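Local coordinates for protein transcriptional regulator, SorC family (Enterococcus faecalis, PDB 2O0M) that probably regulates transcription as a SorC-family protein, binding DNA and, judging by its family, a carbohydrate, at residues G106-I111 with Q326-T331; N237-S242 with K295-I300; R204-P209 with P224-V229. One frame throughout, in Å; residues are numbered along the deposited sequence.

Contact 1: G106-I111 with Q326-T331; sequences GIQRCI and QTWLIT
The carbonyl oxygen of Leu329 takes the shortest bond between the two strands, from Ile111 N at 2.8 Å; Cys110 CA sends a C-H contact to the same oxygen. Leu329 N in turn gives its hydrogen to Arg109 O at 2.9 Å, and Thr331 N does the same to Ile111 O, so the two strands pair in parallel, their directions 14° apart.

On one face of this ladder the indole of Trp328 lies flat beneath the aliphatic part of Arg109. CG of Arg109 stands 3.7 Å from the centroid of the six-membered ring of Trp328, a CH-pi contact 19° off the ring normal, while Ile111 CD1 touches the rim at Trp328 CE3 near the ring plane. Bends at chi2 and chi3 leave Arg109 CG over the indole and turn the guanidinium off to a salt bridge with Glu98. On the other face Cys110 SG packs 3.7 Å from Thr331 CG2, and Ile107 CD1 rests on Leu329 CB.

Parallel strands between helices fit a Rossmann-like sugar-binding domain: edge strand 109-113 pairs with 328-332, which bonds on to 302-306; helix 96-105 packs on the Cys110 and Leu329 face, helix 122-138 on the Trp328 and Ile330 face.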
ATOM      1  N   GLY A 106      -5.163  -7.907  16.303  1.00 15.68           N
ATOM      2  CA  GLY A 106      -6.564  -8.268  16.116  1.00 16.61           C
ATOM      3  C   GLY A 106      -6.980  -8.377  14.659  1.00 16.73           C
ATOM      4  O   GLY A 106      -8.119  -8.052  14.324  1.00 17.62           O
ATOM      5  N   ILE A 107      -6.086  -8.872  13.796  1.00 16.68           N
ATOM      6  CA  ILE A 107      -6.341  -8.981  12.347  1.00 17.23           C
ATOM      7  C   ILE A 107      -6.536 -10.429  11.883  1.00 17.93           C
ATOM      8  O   ILE A 107      -6.421 -11.341  12.688  1.00 18.57           O
ATOM      9  CB  ILE A 107      -5.209  -8.297  11.527  1.00 16.21           C
ATOM     10  CG1 ILE A 107      -3.845  -8.918  11.869  1.00 16.42           C
ATOM     11  CG2 ILE A 107      -5.196  -6.808  11.817  1.00 16.03           C
ATOM     12  CD1 ILE A 107      -2.737  -8.543  10.901  1.00 17.17           C
ATOM     13  N   GLN A 108      -6.828 -10.622  10.593  1.00 19.62           N
ATOM     14  CA  GLN A 108      -7.173 -11.945  10.036  1.00 20.10           C
ATOM     15  C   GLN A 108      -5.977 -12.879   9.985  1.00 19.40           C
ATOM     16  O   GLN A 108      -6.042 -14.051  10.361  1.00 19.28           O
ATOM     17  CB  GLN A 108      -7.773 -11.815   8.610  1.00 20.81           C
ATOM     18  CG  GLN A 108      -7.758 -13.131   7.795  1.00 22.01           C
ATOM     19  CD  GLN A 108      -8.806 -13.239   6.691  1.00 23.64           C
ATOM     20  OE1 GLN A 108      -9.574 -12.325   6.424  1.00 30.22           O
ATOM     21  NE2 GLN A 108      -8.823 -14.390   6.033  1.00 29.11           N
ATOM     22  N   ARG A 109      -4.880 -12.359   9.477  1.00 18.70           N
ATOM     23  CA  ARG A 109      -3.782 -13.209   9.131  1.00 18.89           C
ATOM     24  C   ARG A 109      -2.521 -12.394   9.072  1.00 17.51           C
ATOM     25  O   ARG A 109      -2.520 -11.277   8.596  1.00 16.56           O
ATOM     26  CB  ARG A 109      -4.065 -13.847   7.773  1.00 20.03           C
ATOM     27  CG  ARG A 109      -3.098 -14.909   7.341  1.00 24.40           C
ATOM     28  CD  ARG A 109      -3.185 -16.136   8.213  1.00 30.40           C
ATOM     29  NE  ARG A 109      -1.836 -16.606   8.501  1.00 32.79           N
ATOM     30  CZ  ARG A 109      -1.089 -17.308   7.654  1.00 34.56           C
ATOM     31  NH1 ARG A 109      -1.551 -17.652   6.455  1.00 36.21           N
ATOM     32  NH2 ARG A 109       0.131 -17.673   8.015  1.00 35.20           N
ATOM     33  N   CYS A 110      -1.444 -12.972   9.574  1.00 16.58           N
ATOM     34  CA  CYS A 110      -0.130 -12.392   9.413  1.00 16.28           C
ATOM     35  C   CYS A 110       0.762 -13.491   8.856  1.00 16.52           C
ATOM     36  O   CYS A 110       0.748 -14.618   9.358  1.00 16.92           O
ATOM     37  CB  CYS A 110       0.414 -11.855  10.736  1.00 16.04           C
ATOM     38  SG  CYS A 110       2.069 -11.153  10.576  1.00 16.11           S
ATOM     39  N   ILE A 111       1.488 -13.171   7.790  1.00 16.03           N
ATOM     40  CA  ILE A 111       2.498 -14.062   7.226  1.00 16.53           C
ATOM     41  C   ILE A 111       3.856 -13.465   7.557  1.00 15.91           C
ATOM     42  O   ILE A 111       4.131 -12.327   7.207  1.00 15.21           O
ATOM     43  CB  ILE A 111       2.345 -14.216   5.703  1.00 16.61           C
ATOM     44  CG1 ILE A 111       0.988 -14.844   5.390  1.00 18.88           C
ATOM     45  CG2 ILE A 111       3.470 -15.093   5.140  1.00 16.29           C
ATOM     46  CD1 ILE A 111       0.526 -14.673   3.962  1.00 18.81           C
ATOM     47  N   GLN A 326      -9.966  -7.171   8.686  1.00 14.40           N
ATOM     48  CA  GLN A 326      -9.759  -8.214   7.677  1.00 14.03           C
ATOM     49  C   GLN A 326      -8.368  -8.171   7.033  1.00 13.69           C
ATOM     50  O   GLN A 326      -8.055  -9.032   6.217  1.00 13.33           O
ATOM     51  CB  GLN A 326     -10.819  -8.152   6.573  1.00 14.52           C
ATOM     52  CG  GLN A 326     -10.739  -6.938   5.638  1.00 14.67           C
ATOM     53  CD  GLN A 326     -11.587  -5.776   6.098  1.00 16.00           C
ATOM     54  OE1 GLN A 326     -11.772  -5.571   7.299  1.00 17.37           O
ATOM     55  NE2 GLN A 326     -12.116  -5.001   5.147  1.00 13.99           N
ATOM     56  N   THR A 327      -7.558  -7.182   7.400  1.00 13.43           N
ATOM     57  CA  THR A 327      -6.218  -6.991   6.815  1.00 13.65           C
ATOM     58  C   THR A 327      -5.358  -8.260   6.963  1.00 13.70           C
ATOM     59  O   THR A 327      -5.361  -8.903   8.012  1.00 14.58           O
ATOM     60  CB  THR A 327      -5.480  -5.783   7.455  1.00 13.76           C
ATOM     61  OG1 THR A 327      -6.217  -4.572   7.205  1.00 12.77           O
ATOM     62  CG2 THR A 327      -4.068  -5.612   6.893  1.00 14.22           C
ATOM     63  N   TRP A 328      -4.660  -8.622   5.891  1.00 13.13           N
ATOM     64  CA  TRP A 328      -3.576  -9.600   5.947  1.00 13.58           C
ATOM     65  C   TRP A 328      -2.289  -8.786   6.000  1.00 13.17           C
ATOM     66  O   TRP A 328      -2.076  -7.911   5.157  1.00 12.48           O
ATOM     67  CB  TRP A 328      -3.548 -10.473   4.690  1.00 15.51           C
ATOM     68  CG  TRP A 328      -4.615 -11.511   4.588  1.00 17.81           C
ATOM     69  CD1 TRP A 328      -5.957 -11.324   4.719  1.00 20.53           C
ATOM     70  CD2 TRP A 328      -4.432 -12.894   4.263  1.00 20.04           C
ATOM     71  NE1 TRP A 328      -6.623 -12.519   4.533  1.00 21.13           N
ATOM     72  CE2 TRP A 328      -5.706 -13.493   4.253  1.00 20.18           C
ATOM     73  CE3 TRP A 328      -3.312 -13.687   4.004  1.00 20.59           C
ATOM     74  CZ2 TRP A 328      -5.892 -14.842   3.981  1.00 19.78           C
ATOM     75  CZ3 TRP A 328      -3.504 -15.037   3.733  1.00 19.95           C
ATOM     76  CH2 TRP A 328      -4.782 -15.594   3.727  1.00 19.99           C
ATOM     77  N   LEU A 329      -1.428  -9.070   6.974  1.00 12.26           N
ATOM     78  CA  LEU A 329      -0.137  -8.390   7.070  1.00 12.23           C
ATOM     79  C   LEU A 329       0.958  -9.349   6.626  1.00 11.46           C
ATOM     80  O   LEU A 329       1.154 -10.396   7.245  1.00 12.41           O
ATOM     81  CB  LEU A 329       0.137  -7.907   8.494  1.00 11.97           C
ATOM     82  CG  LEU A 329       1.531  -7.317   8.753  1.00 13.02           C
ATOM     83  CD1 LEU A 329       1.779  -6.071   7.912  1.00 13.23           C
ATOM     84  CD2 LEU A 329       1.722  -7.006  10.224  1.00 13.24           C
ATOM     85  N   ILE A 330       1.649  -8.993   5.548  1.00 10.98           N
ATOM     86  CA  ILE A 330       2.845  -9.718   5.105  1.00 11.15           C
ATOM     87  C   ILE A 330       4.044  -8.950   5.639  1.00 10.44           C
ATOM     88  O   ILE A 330       4.218  -7.768   5.346  1.00 11.08           O
ATOM     89  CB  ILE A 330       2.951  -9.815   3.578  1.00 11.24           C
ATOM     90  CG1 ILE A 330       1.717 -10.536   3.026  1.00 11.71           C
ATOM     91  CG2 ILE A 330       4.255 -10.522   3.187  1.00 11.29           C
ATOM     92  CD1 ILE A 330       1.602 -10.545   1.532  1.00 11.53           C
ATOM     93  N   THR A 331       4.865  -9.624   6.431  1.00 10.99           N
ATOM     94  CA  THR A 331       5.980  -8.973   7.086  1.00 10.44           C
ATOM     95  C   THR A 331       7.137  -9.964   7.218  1.00 10.47           C
ATOM     96  O   THR A 331       7.100 -11.065   6.656  1.00 11.20           O
ATOM     97  CB  THR A 331       5.526  -8.411   8.459  1.00 10.99           C
ATOM     98  OG1 THR A 331       6.524  -7.531   8.999  1.00 10.64           O
ATOM     99  CG2 THR A 331       5.169  -9.518   9.454  1.00 11.42           C
TER

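Contact 2: N237-S242 with K295-I300; sequences NCVVHS and KNLQEI
Asn237 meets Ile300 through its backbone, its own side chain being directed away from the 295-300 turn. CG2 of Ile300 sits against the peptide group that joins Asn237 to Cys238, 3.4 Å from Asn237 O and 3.6 Å from Cys238 N, so a methyl group lies against the polar link at the start of the strand. Cys238 points away from 295-300 and touches Leu135 and Tyr302.

Val239 is the first residue of the strand whose side chain points at 295-300, and it carries the apolar part of the contact. Its CG2 meets CD1 of Ile300 at 3.4 Å, closer than two methyl carbons usually come, and lies 3.8 Å from Leu297 CD2. CG1 of Val239 touches the same leucine methyl more loosely, at 4.1 Å. Both partners cross the valine at about a right angle, each presenting the end of its chain. Ile300 has CG1 anti to its carbonyl carbon (chi1 -64°) and an extended chain beyond (chi2 174°), which lets it reach Asn237 with CG2 and Val239 with CD1.

No hydrogen bond joins the two segments; Ile300 N to Leu297 O, 3.0 Å, is internal to the turn. His241 also points to this side but stops short of contact, and its ring meets those of Phe273 and Tyr319.

Strand 238-245 is an inner strand of the Rossmann-like sheet, between parallel strands 142-148 and 302-306, with helix 122-138 on its Cys238 and Val240 side; the loop leading to strand 302-306 packs on the Val239 side, where Phe273 touches both Val239 and Leu297.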
ATOM      1  N   ASN A 237     -12.096  -4.180  -5.242  1.00 12.01           N
ATOM      2  CA  ASN A 237     -12.385  -5.217  -4.236  1.00 12.01           C
ATOM      3  C   ASN A 237     -11.124  -5.740  -3.529  1.00 11.18           C
ATOM      4  O   ASN A 237     -11.206  -6.598  -2.663  1.00 11.62           O
ATOM      5  CB  ASN A 237     -13.211  -6.378  -4.828  1.00 12.19           C
ATOM      6  CG  ASN A 237     -12.485  -7.162  -5.914  1.00 13.24           C
ATOM      7  OD1 ASN A 237     -11.688  -6.615  -6.684  1.00 14.77           O
ATOM      8  ND2 ASN A 237     -12.797  -8.463  -6.002  1.00 14.45           N
ATOM      9  N   CYS A 238      -9.968  -5.193  -3.896  1.00 10.80           N
ATOM     10  CA  CYS A 238      -8.704  -5.525  -3.261  1.00 10.46           C
ATOM     11  C   CYS A 238      -7.819  -4.276  -3.190  1.00 10.00           C
ATOM     12  O   CYS A 238      -7.839  -3.438  -4.109  1.00  9.79           O
ATOM     13  CB  CYS A 238      -8.029  -6.634  -4.051  1.00 10.52           C
ATOM     14  SG  CYS A 238      -6.429  -7.183  -3.449  1.00 12.08           S
ATOM     15  N   VAL A 239      -7.091  -4.135  -2.081  1.00  9.74           N
ATOM     16  CA  VAL A 239      -6.104  -3.073  -1.926  1.00  9.80           C
ATOM     17  C   VAL A 239      -4.819  -3.682  -1.393  1.00  9.18           C
ATOM     18  O   VAL A 239      -4.855  -4.471  -0.460  1.00 10.08           O
ATOM     19  CB  VAL A 239      -6.583  -1.962  -0.976  1.00 10.18           C
ATOM     20  CG1 VAL A 239      -5.506  -0.886  -0.788  1.00 12.11           C
ATOM     21  CG2 VAL A 239      -7.832  -1.297  -1.517  1.00 11.53           C
ATOM     22  N   VAL A 240      -3.697  -3.294  -1.986  1.00  8.97           N
ATOM     23  CA  VAL A 240      -2.376  -3.726  -1.521  1.00  9.00           C
ATOM     24  C   VAL A 240      -1.508  -2.489  -1.319  1.00  9.03           C
ATOM     25  O   VAL A 240      -1.457  -1.597  -2.178  1.00  9.19           O
ATOM     26  CB  VAL A 240      -1.672  -4.717  -2.481  1.00  9.13           C
ATOM     27  CG1 VAL A 240      -0.424  -5.241  -1.830  1.00 10.53           C
ATOM     28  CG2 VAL A 240      -2.602  -5.848  -2.858  1.00  9.61           C
ATOM     29  N   HIS A 241      -0.840  -2.426  -0.167  1.00  8.47           N
ATOM     30  CA  HIS A 241      -0.047  -1.263   0.177  1.00  8.91           C
ATOM     31  C   HIS A 241       1.077  -1.625   1.126  1.00  9.10           C
ATOM     32  O   HIS A 241       1.041  -2.677   1.756  1.00  9.28           O
ATOM     33  CB  HIS A 241      -0.956  -0.209   0.810  1.00  8.77           C
ATOM     34  CG  HIS A 241      -1.465  -0.579   2.172  1.00  9.20           C
ATOM     35  ND1 HIS A 241      -2.469  -1.499   2.382  1.00 10.94           N
ATOM     36  CD2 HIS A 241      -1.110  -0.126   3.396  1.00  7.17           C
ATOM     37  CE1 HIS A 241      -2.698  -1.609   3.679  1.00  6.46           C
ATOM     38  NE2 HIS A 241      -1.905  -0.765   4.314  1.00 12.18           N
ATOM     39  N   SER A 242       2.069  -0.743   1.227  1.00  9.37           N
ATOM     40  CA  SER A 242       3.030  -0.812   2.317  1.00  9.01           C
ATOM     41  C   SER A 242       2.658   0.225   3.375  1.00  9.06           C
ATOM     42  O   SER A 242       1.600   0.878   3.316  1.00  8.75           O
ATOM     43  CB  SER A 242       4.481  -0.666   1.816  1.00  8.55           C
ATOM     44  OG  SER A 242       5.418  -1.009   2.825  1.00 10.16           O
ATOM     45  N   LYS A 295     -11.648   5.616   5.147  1.00 20.53           N
ATOM     46  CA  LYS A 295     -12.877   5.054   5.729  1.00 21.61           C
ATOM     47  C   LYS A 295     -13.454   3.906   4.895  1.00 21.45           C
ATOM     48  O   LYS A 295     -14.118   3.009   5.426  1.00 22.48           O
ATOM     49  CB  LYS A 295     -13.952   6.137   5.935  1.00 22.27           C
ATOM     50  CG  LYS A 295     -14.770   6.485   4.700  1.00 24.04           C
ATOM     51  CD  LYS A 295     -15.902   7.448   5.040  1.00 24.31           C
ATOM     52  CE  LYS A 295     -16.756   7.767   3.828  1.00 25.78           C
ATOM     53  NZ  LYS A 295     -17.516   9.034   4.050  1.00 27.85           N
ATOM     54  N   ASN A 296     -13.220   3.938   3.592  1.00 20.97           N
ATOM     55  CA  ASN A 296     -13.802   2.941   2.699  1.00 20.58           C
ATOM     56  C   ASN A 296     -12.997   1.650   2.625  1.00 19.45           C
ATOM     57  O   ASN A 296     -13.474   0.664   2.071  1.00 18.67           O
ATOM     58  CB  ASN A 296     -14.004   3.521   1.306  1.00 21.45           C
ATOM     59  CG  ASN A 296     -15.095   4.593   1.264  1.00 23.09           C
ATOM     60  OD1 ASN A 296     -16.027   4.601   2.076  1.00 26.65           O
ATOM     61  ND2 ASN A 296     -14.979   5.497   0.309  1.00 24.55           N
ATOM     62  N   LEU A 297     -11.787   1.643   3.184  1.00 18.39           N
ATOM     63  CA  LEU A 297     -11.018   0.393   3.246  1.00 18.67           C
ATOM     64  C   LEU A 297     -11.775  -0.693   3.984  1.00 17.82           C
ATOM     65  O   LEU A 297     -11.662  -1.860   3.629  1.00 16.74           O
ATOM     66  CB  LEU A 297      -9.678   0.587   3.953  1.00 19.13           C
ATOM     67  CG  LEU A 297      -8.518   1.187   3.191  1.00 22.31           C
ATOM     68  CD1 LEU A 297      -7.298   1.119   4.094  1.00 22.99           C
ATOM     69  CD2 LEU A 297      -8.264   0.429   1.891  1.00 23.10           C
ATOM     70  N   GLN A 298     -12.538  -0.290   5.004  1.00 18.01           N
ATOM     71  CA  GLN A 298     -13.292  -1.211   5.878  1.00 18.73           C
ATOM     72  C   GLN A 298     -14.222  -2.135   5.091  1.00 18.16           C
ATOM     73  O   GLN A 298     -14.435  -3.286   5.476  1.00 17.54           O
ATOM     74  CB  GLN A 298     -14.121  -0.416   6.902  1.00 19.78           C
ATOM     75  CG  GLN A 298     -13.327   0.632   7.711  1.00 23.21           C
ATOM     76  CD  GLN A 298     -12.344   0.017   8.705  1.00 28.08           C
ATOM     77  OE1 GLN A 298     -11.198   0.475   8.838  1.00 33.24           O
ATOM     78  NE2 GLN A 298     -12.792  -1.021   9.418  1.00 30.80           N
ATOM     79  N   GLU A 299     -14.751  -1.646   3.972  1.00 17.32           N
ATOM     80  CA  GLU A 299     -15.691  -2.425   3.173  1.00 17.74           C
ATOM     81  C   GLU A 299     -15.037  -3.251   2.060  1.00 16.68           C
ATOM     82  O   GLU A 299     -15.730  -3.999   1.378  1.00 17.22           O
ATOM     83  CB  GLU A 299     -16.774  -1.506   2.588  1.00 19.38           C
ATOM     84  CG  GLU A 299     -18.085  -1.464   3.400  1.00 23.56           C
ATOM     85  CD  GLU A 299     -17.894  -1.197   4.885  1.00 29.13           C
ATOM     86  OE1 GLU A 299     -17.507  -0.063   5.252  1.00 32.91           O
ATOM     87  OE2 GLU A 299     -18.162  -2.123   5.688  1.00 34.62           O
ATOM     88  N   ILE A 300     -13.720  -3.133   1.875  1.00 15.17           N
ATOM     89  CA  ILE A 300     -13.038  -3.858   0.799  1.00 14.55           C
ATOM     90  C   ILE A 300     -12.665  -5.239   1.330  1.00 12.98           C
ATOM     91  O   ILE A 300     -12.020  -5.335   2.361  1.00 12.28           O
ATOM     92  CB  ILE A 300     -11.786  -3.089   0.316  1.00 14.21           C
ATOM     93  CG1 ILE A 300     -12.218  -1.757  -0.307  1.00 15.87           C
ATOM     94  CG2 ILE A 300     -10.999  -3.898  -0.687  1.00 15.10           C
ATOM     95  CD1 ILE A 300     -11.095  -0.865  -0.681  1.00 15.67           C
TER

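Contact 3: R204-P209 with P224-V229; sequences RALYVP and PSIQEV
Val229 is the main bump on the helix, pointing toward the 204-209 loop and fitting against the extended run Arg204-Leu206, between the Arg204 guanidinium and Leu206 CB. Its two methyls divide the work: CG2 lies 3.6 Å from Ala205 O, and CG1 packs 4.0 Å from Leu206 CB. The first torsion of Val229 (chi1 178°) sets CG1 anti to the backbone N and spreads the pair along the loop. Leu206 answers by passing CD1 between Val229 and the preceding helical turn, where it comes within 4.2 Å of Ile226 CG2.

One turn back, Ile226 makes the second bump. Its CD1 pushes in beside the peptide of Tyr207, 3.5 Å from Tyr207 O, and touches Tyr207 CB and Val208 CG2 at its flanks. The loop turns sharply here, with Tyr207 at the centre of an inverse gamma turn, while the tyrosine ring itself leads away from the helix and has Ala205 CB over one face.

At the other end Arg204, bent at chi2 and chi3, folds back past CG2 of Val229 to a salt bridge with Glu228. NH2 of Arg204 bonds to Glu228 OE2 at 3.0 Å and 162°, with a weak second bond from NH1; the oxygen lies at the guanidinium edge, but the arginine comes from above the carboxylate plane, the two groups standing 80° apart. The same NH2 gives a hydrogen to a water, which passes one on to Ser225 O.

Here a helix packs on the loop that begins its own strand-to-strand connection, from 202-203 through helices 214-221 and 224-234 to parallel strand 238-245, in a Rossmann-like fold.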
ATOM      1  N   ARG A 204      -4.804   0.179 -15.461  1.00 14.32           N
ATOM      2  CA  ARG A 204      -5.222   1.488 -15.913  1.00 14.47           C
ATOM      3  C   ARG A 204      -4.536   2.537 -15.054  1.00 14.12           C
ATOM      4  O   ARG A 204      -4.754   2.596 -13.853  1.00 13.03           O
ATOM      5  CB  ARG A 204      -6.740   1.625 -15.834  1.00 15.01           C
ATOM      6  CG  ARG A 204      -7.479   0.774 -16.862  1.00 17.42           C
ATOM      7  CD  ARG A 204      -7.333   1.340 -18.258  1.00 21.11           C
ATOM      8  NE  ARG A 204      -8.015   2.618 -18.392  1.00 23.73           N
ATOM      9  CZ  ARG A 204      -9.321   2.763 -18.581  1.00 26.00           C
ATOM     10  NH1 ARG A 204     -10.127   1.711 -18.670  1.00 28.23           N
ATOM     11  NH2 ARG A 204      -9.823   3.980 -18.687  1.00 26.78           N
ATOM     12  N   ALA A 205      -3.694   3.347 -15.682  1.00 14.06           N
ATOM     13  CA  ALA A 205      -2.989   4.409 -14.986  1.00 14.21           C
ATOM     14  C   ALA A 205      -3.943   5.556 -14.744  1.00 14.03           C
ATOM     15  O   ALA A 205      -4.861   5.787 -15.526  1.00 14.68           O
ATOM     16  CB  ALA A 205      -1.788   4.875 -15.786  1.00 14.47           C
ATOM     17  N   LEU A 206      -3.731   6.264 -13.643  1.00 14.20           N
ATOM     18  CA  LEU A 206      -4.466   7.471 -13.349  1.00 14.57           C
ATOM     19  C   LEU A 206      -3.553   8.603 -13.772  1.00 15.45           C
ATOM     20  O   LEU A 206      -2.479   8.788 -13.197  1.00 14.41           O
ATOM     21  CB  LEU A 206      -4.792   7.549 -11.859  1.00 13.95           C
ATOM     22  CG  LEU A 206      -5.470   8.828 -11.371  1.00 14.17           C
ATOM     23  CD1 LEU A 206      -6.842   9.018 -11.992  1.00 13.59           C
ATOM     24  CD2 LEU A 206      -5.581   8.769  -9.868  1.00 14.75           C
ATOM     25  N   TYR A 207      -3.957   9.338 -14.801  1.00 16.98           N
ATOM     26  CA  TYR A 207      -3.045  10.276 -15.443  1.00 18.47           C
ATOM     27  C   TYR A 207      -3.111  11.620 -14.737  1.00 18.67           C
ATOM     28  O   TYR A 207      -3.523  12.636 -15.284  1.00 18.95           O
ATOM     29  CB  TYR A 207      -3.297  10.316 -16.958  1.00 20.63           C
ATOM     30  CG  TYR A 207      -2.613   9.150 -17.649  1.00 22.21           C
ATOM     31  CD1 TYR A 207      -3.324   8.101 -18.188  1.00 23.66           C
ATOM     32  CD2 TYR A 207      -1.234   9.086 -17.732  1.00 23.39           C
ATOM     33  CE1 TYR A 207      -2.673   7.031 -18.817  1.00 23.49           C
ATOM     34  CE2 TYR A 207      -0.568   8.004 -18.366  1.00 24.57           C
ATOM     35  CZ  TYR A 207      -1.292   6.987 -18.895  1.00 24.96           C
ATOM     36  OH  TYR A 207      -0.602   5.943 -19.501  1.00 25.92           O
ATOM     37  N   VAL A 208      -2.697  11.578 -13.474  1.00 17.93           N
ATOM     38  CA  VAL A 208      -2.609  12.731 -12.608  1.00 17.93           C
ATOM     39  C   VAL A 208      -1.140  12.843 -12.226  1.00 18.18           C
ATOM     40  O   VAL A 208      -0.558  11.868 -11.769  1.00 17.99           O
ATOM     41  CB  VAL A 208      -3.490  12.522 -11.348  1.00 17.73           C
ATOM     42  CG1 VAL A 208      -3.226  13.601 -10.306  1.00 17.82           C
ATOM     43  CG2 VAL A 208      -4.962  12.512 -11.734  1.00 17.18           C
ATOM     44  N   PRO A 209      -0.502  13.999 -12.472  1.00 18.61           N
ATOM     45  CA  PRO A 209       0.895  14.112 -12.039  1.00 19.11           C
ATOM     46  C   PRO A 209       1.084  13.872 -10.537  1.00 19.13           C
ATOM     47  O   PRO A 209       0.184  14.155  -9.754  1.00 19.27           O
ATOM     48  CB  PRO A 209       1.252  15.550 -12.402  1.00 19.32           C
ATOM     49  CG  PRO A 209       0.342  15.877 -13.551  1.00 19.32           C
ATOM     50  CD  PRO A 209      -0.951  15.203 -13.193  1.00 19.23           C
ATOM     51  N   PRO A 224     -13.617  12.779 -18.772  1.00 21.88           N
ATOM     52  CA  PRO A 224     -14.234  11.459 -18.661  1.00 21.99           C
ATOM     53  C   PRO A 224     -13.235  10.326 -18.430  1.00 21.48           C
ATOM     54  O   PRO A 224     -13.552   9.374 -17.721  1.00 21.31           O
ATOM     55  CB  PRO A 224     -14.933  11.285 -20.012  1.00 22.51           C
ATOM     56  CG  PRO A 224     -15.237  12.658 -20.438  1.00 22.26           C
ATOM     57  CD  PRO A 224     -14.054  13.469 -20.002  1.00 22.26           C
ATOM     58  N   SER A 225     -12.049  10.435 -19.022  1.00 21.11           N
ATOM     59  CA  SER A 225     -11.011   9.402 -18.874  1.00 20.69           C
ATOM     60  C   SER A 225     -10.495   9.322 -17.437  1.00 20.48           C
ATOM     61  O   SER A 225     -10.280   8.238 -16.908  1.00 20.16           O
ATOM     62  CB  SER A 225      -9.831   9.671 -19.823  1.00 20.85           C
ATOM     63  OG  SER A 225      -9.187  10.895 -19.519  1.00 20.44           O
ATOM     64  N   ILE A 226     -10.275  10.475 -16.820  1.00 19.58           N
ATOM     65  CA  ILE A 226      -9.830  10.533 -15.422  1.00 19.73           C
ATOM     66  C   ILE A 226     -10.936  10.022 -14.492  1.00 19.55           C
ATOM     67  O   ILE A 226     -10.677   9.249 -13.559  1.00 18.98           O
ATOM     68  CB  ILE A 226      -9.443  11.974 -15.026  1.00 19.41           C
ATOM     69  CG1 ILE A 226      -8.217  12.457 -15.819  1.00 19.46           C
ATOM     70  CG2 ILE A 226      -9.229  12.108 -13.507  1.00 19.41           C
ATOM     71  CD1 ILE A 226      -6.899  11.817 -15.424  1.00 19.21           C
ATOM     72  N   GLN A 227     -12.165  10.459 -14.746  1.00 19.55           N
ATOM     73  CA  GLN A 227     -13.321  10.041 -13.951  1.00 20.39           C
ATOM     74  C   GLN A 227     -13.497   8.538 -13.995  1.00 19.94           C
ATOM     75  O   GLN A 227     -13.838   7.909 -12.991  1.00 19.57           O
ATOM     76  CB  GLN A 227     -14.606  10.694 -14.481  1.00 20.48           C
ATOM     77  CG  GLN A 227     -14.720  12.192 -14.257  1.00 22.37           C
ATOM     78  CD  GLN A 227     -15.873  12.819 -15.049  1.00 22.88           C
ATOM     79  OE1 GLN A 227     -16.561  12.141 -15.828  1.00 26.91           O
ATOM     80  NE2 GLN A 227     -16.088  14.122 -14.854  1.00 24.97           N
ATOM     81  N   GLU A 228     -13.274   7.973 -15.176  1.00 19.85           N
ATOM     82  CA  GLU A 228     -13.423   6.548 -15.404  1.00 19.95           C
ATOM     83  C   GLU A 228     -12.471   5.780 -14.496  1.00 18.86           C
ATOM     84  O   GLU A 228     -12.869   4.811 -13.863  1.00 18.39           O
ATOM     85  CB  GLU A 228     -13.142   6.244 -16.868  1.00 20.15           C
ATOM     86  CG  GLU A 228     -13.326   4.812 -17.300  1.00 22.01           C
ATOM     87  CD  GLU A 228     -13.386   4.692 -18.816  1.00 23.10           C
ATOM     88  OE1 GLU A 228     -14.097   5.509 -19.452  1.00 28.33           O
ATOM     89  OE2 GLU A 228     -12.726   3.795 -19.372  1.00 28.59           O
ATOM     90  N   VAL A 229     -11.228   6.238 -14.414  1.00 18.23           N
ATOM     91  CA  VAL A 229     -10.253   5.567 -13.552  1.00 17.86           C
ATOM     92  C   VAL A 229     -10.566   5.779 -12.065  1.00 17.15           C
ATOM     93  O   VAL A 229     -10.469   4.832 -11.278  1.00 16.80           O
ATOM     94  CB  VAL A 229      -8.797   5.941 -13.903  1.00 17.58           C
ATOM     95  CG1 VAL A 229      -7.810   5.243 -12.946  1.00 17.80           C
ATOM     96  CG2 VAL A 229      -8.495   5.538 -15.343  1.00 18.02           C
TER
HETATM   97  O   HOH W   1      -9.385   6.644 -18.686  1.00 45.95           O

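All three contacts fall within the putative sugar-binding domain, and contact 1 closes a chain loop that contains the other two: contact 3 comes first inside it, then contact 2. Contacts 1 and 2 reach the same sheet, their centres about 13 Å apart, and touch where Gln326 NE2 lies 2.8 Å from Ile300 O and 2.9 Å from Gln298 O, probable hydrogen bonds. Contact 3 is across the chain's centre from contact 1, about 31 Å between centres, and about 19 Å from contact 2; its helix 224-234 is followed directly by strand 238-245, which carries contact 2. One sheet, joining early and late strands at contact 1, thus ties the domain together, with contact 3 at the opposite flank.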